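Local coordinates for protein putative nucleotide-diphospho-sugar transferase (Desulfovibrio desulfuricans subsp. desulfuricans, PDB 3CGX) that probably transfers a sugar from a nucleotide-diphospho-sugar donor, though its donor and acceptor are not established, at residues 195-203 against 220-231; 2-11 against 101-111. All coordinates share one frame; numbering follows the deposited sequence. Where two conformers were deposited one is given.

Contact 1. Residues 195-203 against 220-231; sequences VWDLNVLYR and RENDALIRQYDI
N199 meets D230 and I226 where helix 195-204 of this GT-A family protein packs on the C-terminal tail, in which helix 223-226 is followed by a type I beta turn, I226 to Y229. The N199 and D230 side chains cross at about a right angle, their amide and carboxylate planes 63° apart. Both hydrogens of N199 ND2 are used close to the amide plane: one runs almost straight to D230 OD1 (2.9 Å), the other meets I226 O from above its carbonyl plane. Y229 N bonds to the opposite face of that carbonyl. D230 OD1 offers its anti lone pair to N199 and its syn lone pair to R227 NE, and R227 grips the carboxylate side-on. The guanidinium of R203 stacks flat on that of R227 (planes 6° apart). D230 OD1 lies over one face of the R203 guanidinium, a contact of charges only that probably eases the R203-R227 repulsion. R203 NH1 donates to N199 OD1 and to I231 O. The edge of the Y229 ring points at the face of W196, and V195 packs against Y229. At the other end, Y202 has CG anti to its N (chi1 -177°), which carries its ring past I226 CG2, and its OH donates to the anti lone pair of D223 OD1 at 2.6 Å.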
loop_
_atom_site.group_PDB
_atom_site.type_symbol
_atom_site.label_atom_id
_atom_site.label_comp_id
_atom_site.label_asym_id
_atom_site.label_seq_id
_atom_site.Cartn_x
_atom_site.Cartn_y
_atom_site.Cartn_z
ATOM N N VAL A 195 14.104 9.606 5.576
ATOM C CA VAL A 195 13.823 10.661 6.542
ATOM C C VAL A 195 13.343 11.924 5.799
ATOM O O VAL A 195 12.551 12.720 6.324
ATOM C CB VAL A 195 15.037 10.958 7.467
ATOM C CG1 VAL A 195 16.233 11.657 6.701
ATOM C CG2 VAL A 195 14.543 11.806 8.690
ATOM N N TRP A 196 13.800 12.094 4.564
ATOM C CA TRP A 196 13.403 13.259 3.777
ATOM C C TRP A 196 11.900 13.138 3.471
ATOM O O TRP A 196 11.126 14.086 3.618
ATOM C CB TRP A 196 14.200 13.353 2.489
ATOM C CG TRP A 196 15.731 13.331 2.600
ATOM C CD1 TRP A 196 16.576 12.396 2.076
ATOM C CD2 TRP A 196 16.571 14.312 3.204
ATOM N NE1 TRP A 196 17.862 12.702 2.336
ATOM C CE2 TRP A 196 17.912 13.894 2.997
ATOM C CE3 TRP A 196 16.326 15.513 3.865
ATOM C CZ2 TRP A 196 19.025 14.624 3.475
ATOM C CZ3 TRP A 196 17.396 16.236 4.328
ATOM C CH2 TRP A 196 18.748 15.796 4.124
ATOM N N ASP A 197 11.474 11.957 3.044
ATOM C CA ASP A 197 10.071 11.700 2.771
ATOM C C ASP A 197 9.217 11.936 4.035
ATOM O O ASP A 197 8.098 12.464 3.957
ATOM C CB ASP A 197 9.844 10.246 2.315
ATOM C CG ASP A 197 10.520 9.901 1.031
ATOM O OD1 ASP A 197 10.705 10.757 0.173
ATOM O OD2 ASP A 197 10.836 8.745 0.881
ATOM N N LEU A 198 9.761 11.529 5.193
ATOM C CA LEU A 198 9.065 11.689 6.486
ATOM C C LEU A 198 8.912 13.182 6.835
ATOM O O LEU A 198 7.859 13.637 7.360
ATOM C CB LEU A 198 9.806 10.962 7.617
ATOM C CG LEU A 198 9.082 10.754 8.951
ATOM C CD1 LEU A 198 8.001 9.671 8.756
ATOM C CD2 LEU A 198 10.014 10.331 10.122
ATOM N N ASN A 199 9.977 13.938 6.573
ATOM C CA ASN A 199 9.947 15.385 6.783
ATOM C C ASN A 199 8.850 16.070 5.945
ATOM O O ASN A 199 8.102 16.935 6.445
ATOM C CB ASN A 199 11.310 15.979 6.480
ATOM C CG ASN A 199 11.358 17.472 6.662
ATOM O OD1 ASN A 199 11.065 18.203 5.716
ATOM N ND2 ASN A 199 11.845 17.945 7.832
ATOM N N VAL A 200 8.737 15.665 4.688
ATOM C CA VAL A 200 7.697 16.221 3.785
ATOM C C VAL A 200 6.315 15.787 4.247
ATOM O O VAL A 200 5.385 16.626 4.290
ATOM C CB VAL A 200 7.908 15.794 2.314
ATOM C CG1 VAL A 200 6.707 16.238 1.438
ATOM C CG2 VAL A 200 9.269 16.291 1.790
ATOM N N LEU A 201 6.184 14.520 4.637
ATOM C CA LEU A 201 4.904 13.986 5.141
ATOM C C LEU A 201 4.429 14.879 6.285
ATOM O O LEU A 201 3.257 15.298 6.356
ATOM C CB LEU A 201 4.999 12.538 5.636
ATOM C CG LEU A 201 3.776 11.840 6.275
ATOM C CD1 LEU A 201 2.629 11.568 5.255
ATOM C CD2 LEU A 201 4.173 10.502 6.983
ATOM N N TYR A 202 5.364 15.164 7.180
ATOM C CA TYR A 202 5.104 15.965 8.401
ATOM C C TYR A 202 4.745 17.399 8.081
ATOM O O TYR A 202 3.733 17.924 8.546
ATOM C CB TYR A 202 6.344 15.940 9.333
ATOM C CG TYR A 202 6.192 16.680 10.676
ATOM C CD1 TYR A 202 5.058 16.491 11.478
ATOM C CD2 TYR A 202 7.196 17.509 11.149
ATOM C CE1 TYR A 202 4.932 17.136 12.701
ATOM C CE2 TYR A 202 7.077 18.160 12.372
ATOM C CZ TYR A 202 5.928 17.964 13.127
ATOM O OH TYR A 202 5.834 18.580 14.325
ATOM N N ARG A 203 5.531 18.032 7.231
ATOM C CA ARG A 203 5.373 19.458 7.051
ATOM C C ARG A 203 4.211 19.849 6.134
ATOM O O ARG A 203 3.681 20.947 6.256
ATOM C CB ARG A 203 6.650 20.058 6.570
ATOM C CG ARG A 203 7.729 20.029 7.686
ATOM C CD ARG A 203 9.072 20.206 7.126
ATOM N NE ARG A 203 9.262 21.556 6.691
ATOM C CZ ARG A 203 10.137 21.906 5.751
ATOM N NH1 ARG A 203 10.889 20.992 5.122
ATOM N NH2 ARG A 203 10.259 23.167 5.433
ATOM N N ARG A 220 4.798 14.660 15.565
ATOM C CA ARG A 220 4.792 15.870 16.393
ATOM C C ARG A 220 5.712 15.674 17.612
ATOM O O ARG A 220 6.493 16.572 17.999
ATOM C CB ARG A 220 3.318 16.191 16.758
ATOM C CG ARG A 220 3.057 17.531 17.257
ATOM C CD ARG A 220 1.556 17.671 17.286
ATOM N NE ARG A 220 0.981 16.700 18.215
ATOM C CZ ARG A 220 -0.177 16.060 18.040
ATOM N NH1 ARG A 220 -0.898 16.252 16.937
ATOM N NH2 ARG A 220 -0.598 15.203 18.968
ATOM N N GLU A 221 5.643 14.486 18.206
ATOM C CA GLU A 221 6.535 14.128 19.323
ATOM C C GLU A 221 7.980 14.182 18.891
ATOM O O GLU A 221 8.859 14.493 19.694
ATOM C CB GLU A 221 6.308 12.705 19.853
ATOM C CG GLU A 221 5.083 12.484 20.627
ATOM C CD GLU A 221 4.939 11.021 21.066
ATOM O OE1 GLU A 221 5.955 10.259 21.093
ATOM O OE2 GLU A 221 3.788 10.654 21.387
ATOM N N ASN A 222 8.201 13.858 17.619
ATOM C CA ASN A 222 9.550 13.807 17.045
ATOM C C ASN A 222 9.905 15.073 16.271
ATOM O O ASN A 222 10.851 15.099 15.465
ATOM C CB ASN A 222 9.711 12.510 16.218
ATOM C CG ASN A 222 9.913 11.298 17.108
ATOM O OD1 ASN A 222 11.007 11.078 17.593
ATOM N ND2 ASN A 222 8.823 10.545 17.381
ATOM N N ASP A 223 9.207 16.158 16.612
ATOM C CA ASP A 223 9.391 17.438 15.914
ATOM C C ASP A 223 10.863 17.874 15.805
ATOM O O ASP A 223 11.373 18.194 14.705
ATOM C CB ASP A 223 8.550 18.537 16.571
ATOM C CG ASP A 223 8.674 19.873 15.831
ATOM O OD1 ASP A 223 7.909 20.081 14.858
ATOM O OD2 ASP A 223 9.614 20.618 16.134
ATOM N N ALA A 224 11.563 17.856 16.938
ATOM C CA ALA A 224 12.922 18.340 17.027
ATOM C C ALA A 224 13.891 17.512 16.205
ATOM O O ALA A 224 14.965 17.986 15.841
ATOM C CB ALA A 224 13.398 18.383 18.507
ATOM N N LEU A 225 13.531 16.251 16.011
ATOM C CA LEU A 225 14.339 15.316 15.214
ATOM C C LEU A 225 14.037 15.522 13.705
ATOM O O LEU A 225 14.932 15.734 12.880
ATOM C CB LEU A 225 14.041 13.883 15.638
ATOM C CG LEU A 225 14.713 12.794 14.797
ATOM C CD1 LEU A 225 16.219 12.999 14.754
ATOM C CD2 LEU A 225 14.247 11.447 15.384
ATOM N N ILE A 226 12.770 15.469 13.369
ATOM C CA ILE A 226 12.330 15.575 11.960
ATOM C C ILE A 226 12.712 16.873 11.287
ATOM O O ILE A 226 13.148 16.873 10.138
ATOM C CB ILE A 226 10.823 15.297 11.810
ATOM C CG1 ILE A 226 10.521 13.878 12.248
ATOM C CG2 ILE A 226 10.331 15.536 10.358
ATOM C CD1 ILE A 226 9.023 13.646 12.405
ATOM N N ARG A 227 12.626 17.971 12.028
ATOM C CA ARG A 227 12.978 19.301 11.509
ATOM C C ARG A 227 14.487 19.564 11.291
ATOM O O ARG A 227 14.879 20.638 10.853
ATOM C CB ARG A 227 12.356 20.385 12.419
ATOM C CG ARG A 227 10.804 20.447 12.382
ATOM C CD ARG A 227 10.204 20.534 10.982
ATOM N NE ARG A 227 10.784 21.624 10.197
ATOM C CZ ARG A 227 10.353 22.863 10.257
ATOM N NH1 ARG A 227 9.368 23.142 11.091
ATOM N NH2 ARG A 227 10.904 23.817 9.514
ATOM N N GLN A 228 15.321 18.574 11.625
ATOM C CA GLN A 228 16.744 18.617 11.346
ATOM C C GLN A 228 17.020 18.028 9.948
ATOM O O GLN A 228 18.172 17.979 9.511
ATOM C CB GLN A 228 17.543 17.871 12.396
ATOM C CG GLN A 228 17.505 18.551 13.771
ATOM C CD GLN A 228 18.393 17.852 14.744
ATOM O OE1 GLN A 228 19.584 18.132 14.799
ATOM N NE2 GLN A 228 17.831 16.955 15.530
ATOM N N TYR A 229 15.958 17.605 9.272
ATOM C CA TYR A 229 16.067 17.020 7.912
ATOM C C TYR A 229 15.131 17.724 6.952
ATOM O O TYR A 229 14.463 17.108 6.126
ATOM C CB TYR A 229 15.864 15.479 7.947
ATOM C CG TYR A 229 16.891 14.794 8.798
ATOM C CD1 TYR A 229 18.128 14.443 8.270
ATOM C CD2 TYR A 229 16.687 14.627 10.166
ATOM C CE1 TYR A 229 19.091 13.915 9.043
ATOM C CE2 TYR A 229 17.693 14.093 10.968
ATOM C CZ TYR A 229 18.887 13.708 10.379
ATOM O OH TYR A 229 19.946 13.186 11.118
ATOM N N ASP A 230 15.026 19.045 7.107
ATOM C CA ASP A 230 14.168 19.817 6.218
ATOM C C ASP A 230 14.715 19.810 4.798
ATOM O O ASP A 230 15.897 20.032 4.577
ATOM C CB ASP A 230 14.110 21.284 6.597
ATOM C CG ASP A 230 13.225 21.577 7.793
ATOM O OD1 ASP A 230 12.469 20.708 8.206
ATOM O OD2 ASP A 230 13.245 22.739 8.260
ATOM N N ILE A 231 13.836 19.610 3.848
ATOM C CA ILE A 231 14.198 19.787 2.462
ATOM C C ILE A 231 13.349 20.955 1.966
ATOM O O ILE A 231 12.194 21.127 2.394
ATOM C CB ILE A 231 13.980 18.500 1.602
ATOM C CG1 ILE A 231 12.741 17.742 2.008
ATOM C CG2 ILE A 231 15.080 17.489 1.775
ATOM C CD1 ILE A 231 12.515 16.561 1.103
#

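Contact 2. Residues 2-11 against 101-111; sequences MSESCILFFV and DGYDRVVLMGS
Y103 and C6 meet at the start of a parallel strand pair, 5-11 beside 105-109, in the central sheet of a GT-A type fold. Y103 CB lies 3.9 Å from E4 O, the acceptor shared by D104 N and R105 N. From there the ring enters a sandwich: C6 CB sits over the centre of one face, 3.5 Å from Y103 CG. Y103 CD1 and CE1 both lie 3.3 Å from S3 O, while Y103 CE2 and CZ are each 3.9 Å from C6 SG, above the same face as C6 CB. The selenium of selenomethionine M2 lies over the opposite face, a Met-aromatic contact, though the exact place of its methyl is doubtful. The terminal OH bonds to D53 OD2. On the other face of the sheet, R105 NH2 makes a salt bridge to E4 OE1 at 3.1 Å, while S5 OG rests over the guanidinium face and NH1 bonds to L125 O. Alternating backbone bonds then join C6, L8 and F10 to R105, V107 and M109, with L8 N to V107 O at 2.7 Å. L108 CD2 stands over the centre of the F10 ring, and S111 OG donates to F10 O on a lone pair. Strand 53-58 flanks 5-11 on its other edge. The side chains of V106, L108 and F10 pack on helix 87-100, and those of S5, I7, V107 and M109 on helix 118-127, so the pair is buried between helices.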
loop_
_atom_site.group_PDB
_atom_site.type_symbol
_atom_site.label_atom_id
_atom_site.label_comp_id
_atom_site.label_asym_id
_atom_site.label_seq_id
_atom_site.Cartn_x
_atom_site.Cartn_y
_atom_site.Cartn_z
HETATM N N MSE A 2 -20.572 -11.549 0.909
HETATM C CA MSE A 2 -19.351 -10.786 0.532
HETATM C C MSE A 2 -19.675 -9.641 -0.427
HETATM O O MSE A 2 -20.666 -9.646 -1.166
HETATM C CB MSE A 2 -18.270 -11.720 -0.050
HETATM C CG MSE A 2 -18.420 -12.106 -1.500
HETATM SE SE MSE A 2 -16.917 -13.246 -2.117
HETATM C CE MSE A 2 -16.867 -12.535 -3.934
ATOM N N SER A 3 -18.840 -8.622 -0.332
ATOM C CA SER A 3 -18.941 -7.450 -1.172
ATOM C C SER A 3 -18.632 -7.798 -2.644
ATOM O O SER A 3 -18.082 -8.840 -2.912
ATOM C CB SER A 3 -17.947 -6.398 -0.651
ATOM O OG SER A 3 -17.977 -5.255 -1.478
ATOM N N GLU A 4 -19.002 -6.932 -3.593
ATOM C CA GLU A 4 -18.553 -7.076 -4.980
ATOM C C GLU A 4 -17.112 -6.631 -5.158
ATOM O O GLU A 4 -16.463 -6.972 -6.147
ATOM C CB GLU A 4 -19.378 -6.201 -5.927
ATOM C CG GLU A 4 -20.848 -6.558 -6.016
ATOM C CD GLU A 4 -21.583 -5.606 -6.945
ATOM O OE1 GLU A 4 -20.897 -4.823 -7.661
ATOM O OE2 GLU A 4 -22.835 -5.639 -6.956
ATOM N N SER A 5 -16.629 -5.869 -4.181
ATOM C CA SER A 5 -15.308 -5.234 -4.223
ATOM C C SER A 5 -14.415 -5.761 -3.130
ATOM O O SER A 5 -14.870 -6.033 -2.023
ATOM C CB SER A 5 -15.434 -3.728 -3.994
ATOM O OG SER A 5 -15.958 -3.085 -5.130
ATOM N N CYS A 6 -13.142 -5.866 -3.440
ATOM C CA CYS A 6 -12.159 -6.274 -2.453
ATOM C C CYS A 6 -10.912 -5.388 -2.501
ATOM O O CYS A 6 -10.459 -4.991 -3.568
ATOM C CB CYS A 6 -11.754 -7.750 -2.646
ATOM S SG CYS A 6 -10.846 -8.371 -1.158
ATOM N N ILE A 7 -10.405 -5.054 -1.320
ATOM C CA ILE A 7 -9.138 -4.315 -1.161
ATOM C C ILE A 7 -8.083 -5.259 -0.613
ATOM O O ILE A 7 -8.289 -5.895 0.431
ATOM C CB ILE A 7 -9.233 -3.126 -0.191
ATOM C CG1 ILE A 7 -10.277 -2.096 -0.637
ATOM C CG2 ILE A 7 -7.861 -2.487 0.015
ATOM C CD1 ILE A 7 -10.810 -1.258 0.569
ATOM N N LEU A 8 -7.004 -5.422 -1.369
ATOM C CA LEU A 8 -5.854 -6.203 -0.928
ATOM C C LEU A 8 -4.790 -5.231 -0.449
ATOM O O LEU A 8 -4.251 -4.427 -1.224
ATOM C CB LEU A 8 -5.303 -7.064 -2.032
ATOM C CG LEU A 8 -6.296 -7.931 -2.784
ATOM C CD1 LEU A 8 -5.640 -8.644 -3.998
ATOM C CD2 LEU A 8 -7.011 -8.904 -1.807
ATOM N N PHE A 9 -4.491 -5.344 0.832
ATOM C CA PHE A 9 -3.625 -4.403 1.560
ATOM C C PHE A 9 -2.316 -5.090 1.957
ATOM O O PHE A 9 -2.280 -5.953 2.789
ATOM C CB PHE A 9 -4.411 -3.826 2.736
ATOM C CG PHE A 9 -3.677 -2.759 3.557
ATOM C CD1 PHE A 9 -2.959 -1.736 2.939
ATOM C CD2 PHE A 9 -3.780 -2.732 4.945
ATOM C CE1 PHE A 9 -2.369 -0.715 3.698
ATOM C CE2 PHE A 9 -3.141 -1.698 5.696
ATOM C CZ PHE A 9 -2.423 -0.721 5.042
ATOM N N PHE A 10 -1.246 -4.707 1.277
ATOM C CA PHE A 10 0.065 -5.337 1.407
ATOM C C PHE A 10 0.877 -4.669 2.493
ATOM O O PHE A 10 1.135 -3.457 2.462
ATOM C CB PHE A 10 0.801 -5.311 0.039
ATOM C CG PHE A 10 0.540 -6.497 -0.838
ATOM C CD1 PHE A 10 -0.732 -7.038 -0.978
ATOM C CD2 PHE A 10 1.591 -7.066 -1.586
ATOM C CE1 PHE A 10 -0.930 -8.153 -1.753
ATOM C CE2 PHE A 10 1.374 -8.150 -2.412
ATOM C CZ PHE A 10 0.133 -8.704 -2.495
ATOM N N VAL A 11 1.249 -5.494 3.477
ATOM C CA VAL A 11 1.921 -5.105 4.716
ATOM C C VAL A 11 3.050 -6.085 5.072
ATOM O O VAL A 11 3.163 -7.157 4.519
ATOM C CB VAL A 11 0.881 -5.055 5.913
ATOM C CG1 VAL A 11 -0.284 -4.053 5.632
ATOM C CG2 VAL A 11 0.312 -6.482 6.259
ATOM N N ASP A 101 -12.245 -16.048 -5.731
ATOM C CA ASP A 101 -13.175 -16.006 -4.605
ATOM C C ASP A 101 -14.504 -15.400 -5.039
ATOM O O ASP A 101 -15.484 -15.469 -4.310
ATOM C CB ASP A 101 -12.654 -15.163 -3.422
ATOM C CG ASP A 101 -11.474 -15.803 -2.678
ATOM O OD1 ASP A 101 -11.166 -16.988 -2.940
ATOM O OD2 ASP A 101 -10.848 -15.063 -1.851
ATOM N N GLY A 102 -14.525 -14.780 -6.209
ATOM C CA GLY A 102 -15.776 -14.236 -6.732
ATOM C C GLY A 102 -15.923 -12.723 -6.734
ATOM O O GLY A 102 -16.986 -12.227 -7.070
ATOM N N TYR A 103 -14.885 -11.968 -6.357
ATOM C CA TYR A 103 -14.983 -10.492 -6.404
ATOM C C TYR A 103 -15.037 -10.004 -7.838
ATOM O O TYR A 103 -14.440 -10.602 -8.734
ATOM C CB TYR A 103 -13.823 -9.812 -5.631
ATOM C CG TYR A 103 -13.918 -10.053 -4.166
ATOM C CD1 TYR A 103 -14.841 -9.349 -3.395
ATOM C CD2 TYR A 103 -13.127 -11.000 -3.525
ATOM C CE1 TYR A 103 -14.950 -9.544 -2.041
ATOM C CE2 TYR A 103 -13.255 -11.222 -2.129
ATOM C CZ TYR A 103 -14.169 -10.485 -1.405
ATOM O OH TYR A 103 -14.325 -10.639 -0.034
ATOM N N ASP A 104 -15.779 -8.928 -8.052
ATOM C CA ASP A 104 -15.909 -8.303 -9.358
ATOM C C ASP A 104 -14.824 -7.270 -9.612
ATOM O O ASP A 104 -14.405 -7.043 -10.745
ATOM C CB ASP A 104 -17.250 -7.588 -9.476
ATOM C CG ASP A 104 -17.417 -6.883 -10.839
ATOM O OD1 ASP A 104 -17.295 -7.574 -11.879
ATOM O OD2 ASP A 104 -17.667 -5.641 -10.864
ATOM N N ARG A 105 -14.469 -6.572 -8.559
ATOM C CA ARG A 105 -13.516 -5.485 -8.643
ATOM C C ARG A 105 -12.567 -5.575 -7.466
ATOM O O ARG A 105 -12.986 -5.695 -6.329
ATOM C CB ARG A 105 -14.225 -4.133 -8.590
ATOM C CG ARG A 105 -15.091 -3.782 -9.826
ATOM C CD ARG A 105 -15.901 -2.545 -9.519
ATOM N NE ARG A 105 -17.109 -2.892 -8.784
ATOM C CZ ARG A 105 -17.685 -2.152 -7.854
ATOM N NH1 ARG A 105 -17.169 -0.987 -7.505
ATOM N NH2 ARG A 105 -18.790 -2.595 -7.266
ATOM N N VAL A 106 -11.279 -5.479 -7.776
ATOM C CA VAL A 106 -10.243 -5.632 -6.798
ATOM C C VAL A 106 -9.155 -4.589 -6.956
ATOM O O VAL A 106 -8.678 -4.348 -8.044
ATOM C CB VAL A 106 -9.588 -7.056 -6.911
ATOM C CG1 VAL A 106 -8.473 -7.224 -5.888
ATOM C CG2 VAL A 106 -10.644 -8.148 -6.770
ATOM N N VAL A 107 -8.802 -3.951 -5.840
ATOM C CA VAL A 107 -7.654 -3.043 -5.814
ATOM C C VAL A 107 -6.616 -3.572 -4.822
ATOM O O VAL A 107 -6.939 -4.098 -3.753
ATOM C CB VAL A 107 -8.030 -1.528 -5.520
ATOM C CG1 VAL A 107 -9.036 -0.973 -6.596
ATOM C CG2 VAL A 107 -8.580 -1.388 -4.181
ATOM N N LEU A 108 -5.358 -3.473 -5.222
ATOM C CA LEU A 108 -4.242 -3.883 -4.376
ATOM C C LEU A 108 -3.377 -2.640 -4.116
ATOM O O LEU A 108 -2.994 -1.923 -5.021
ATOM C CB LEU A 108 -3.476 -5.036 -5.047
ATOM C CG LEU A 108 -2.292 -5.731 -4.357
ATOM C CD1 LEU A 108 -2.000 -7.088 -5.071
ATOM C CD2 LEU A 108 -1.078 -4.848 -4.357
HETATM N N MSE A 109 -3.072 -2.384 -2.856
HETATM C CA MSE A 109 -2.272 -1.250 -2.513
HETATM C C MSE A 109 -1.307 -1.538 -1.418
HETATM O O MSE A 109 -1.503 -2.460 -0.627
HETATM C CB MSE A 109 -3.203 -0.135 -2.076
HETATM C CG MSE A 109 -3.917 -0.380 -0.773
HETATM SE SE MSE A 109 -5.329 1.028 -0.585
HETATM C CE MSE A 109 -4.210 2.579 -0.408
ATOM N N GLY A 110 -0.274 -0.714 -1.363
ATOM C CA GLY A 110 0.762 -0.855 -0.358
ATOM C C GLY A 110 0.488 -0.061 0.913
ATOM O O GLY A 110 -0.543 0.607 1.062
ATOM N N SER A 111 1.444 -0.114 1.823
ATOM C CA SER A 111 1.229 0.439 3.144
ATOM C C SER A 111 2.233 1.529 3.526
ATOM O O SER A 111 2.444 1.789 4.719
ATOM C CB SER A 111 1.312 -0.703 4.184
ATOM O OG SER A 111 2.375 -1.572 3.922
HETATM O O HOH W 1 3.625 -1.686 1.061
#

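Both segments of contact 2 precede those of contact 1 in the chain, and the two contacts lie on opposite sides of the chain's centre, their own centres 32 Å apart. Their nearest atoms are about 9 Å apart and do not touch. Contact 2 is deep in the sheet, about 12 Å from the chain's centre, whereas contact 1 is about 21 Å out and only partly buried, fastening the C-terminal tail to helix 195-204. The S111 side chain of contact 2 lies about 4 Å from a bound imidazole, probably a crystallisation additive; it may mark a pocket at the C-terminal end of the central strands, where GT-A enzymes commonly bind their nucleotide-sugar.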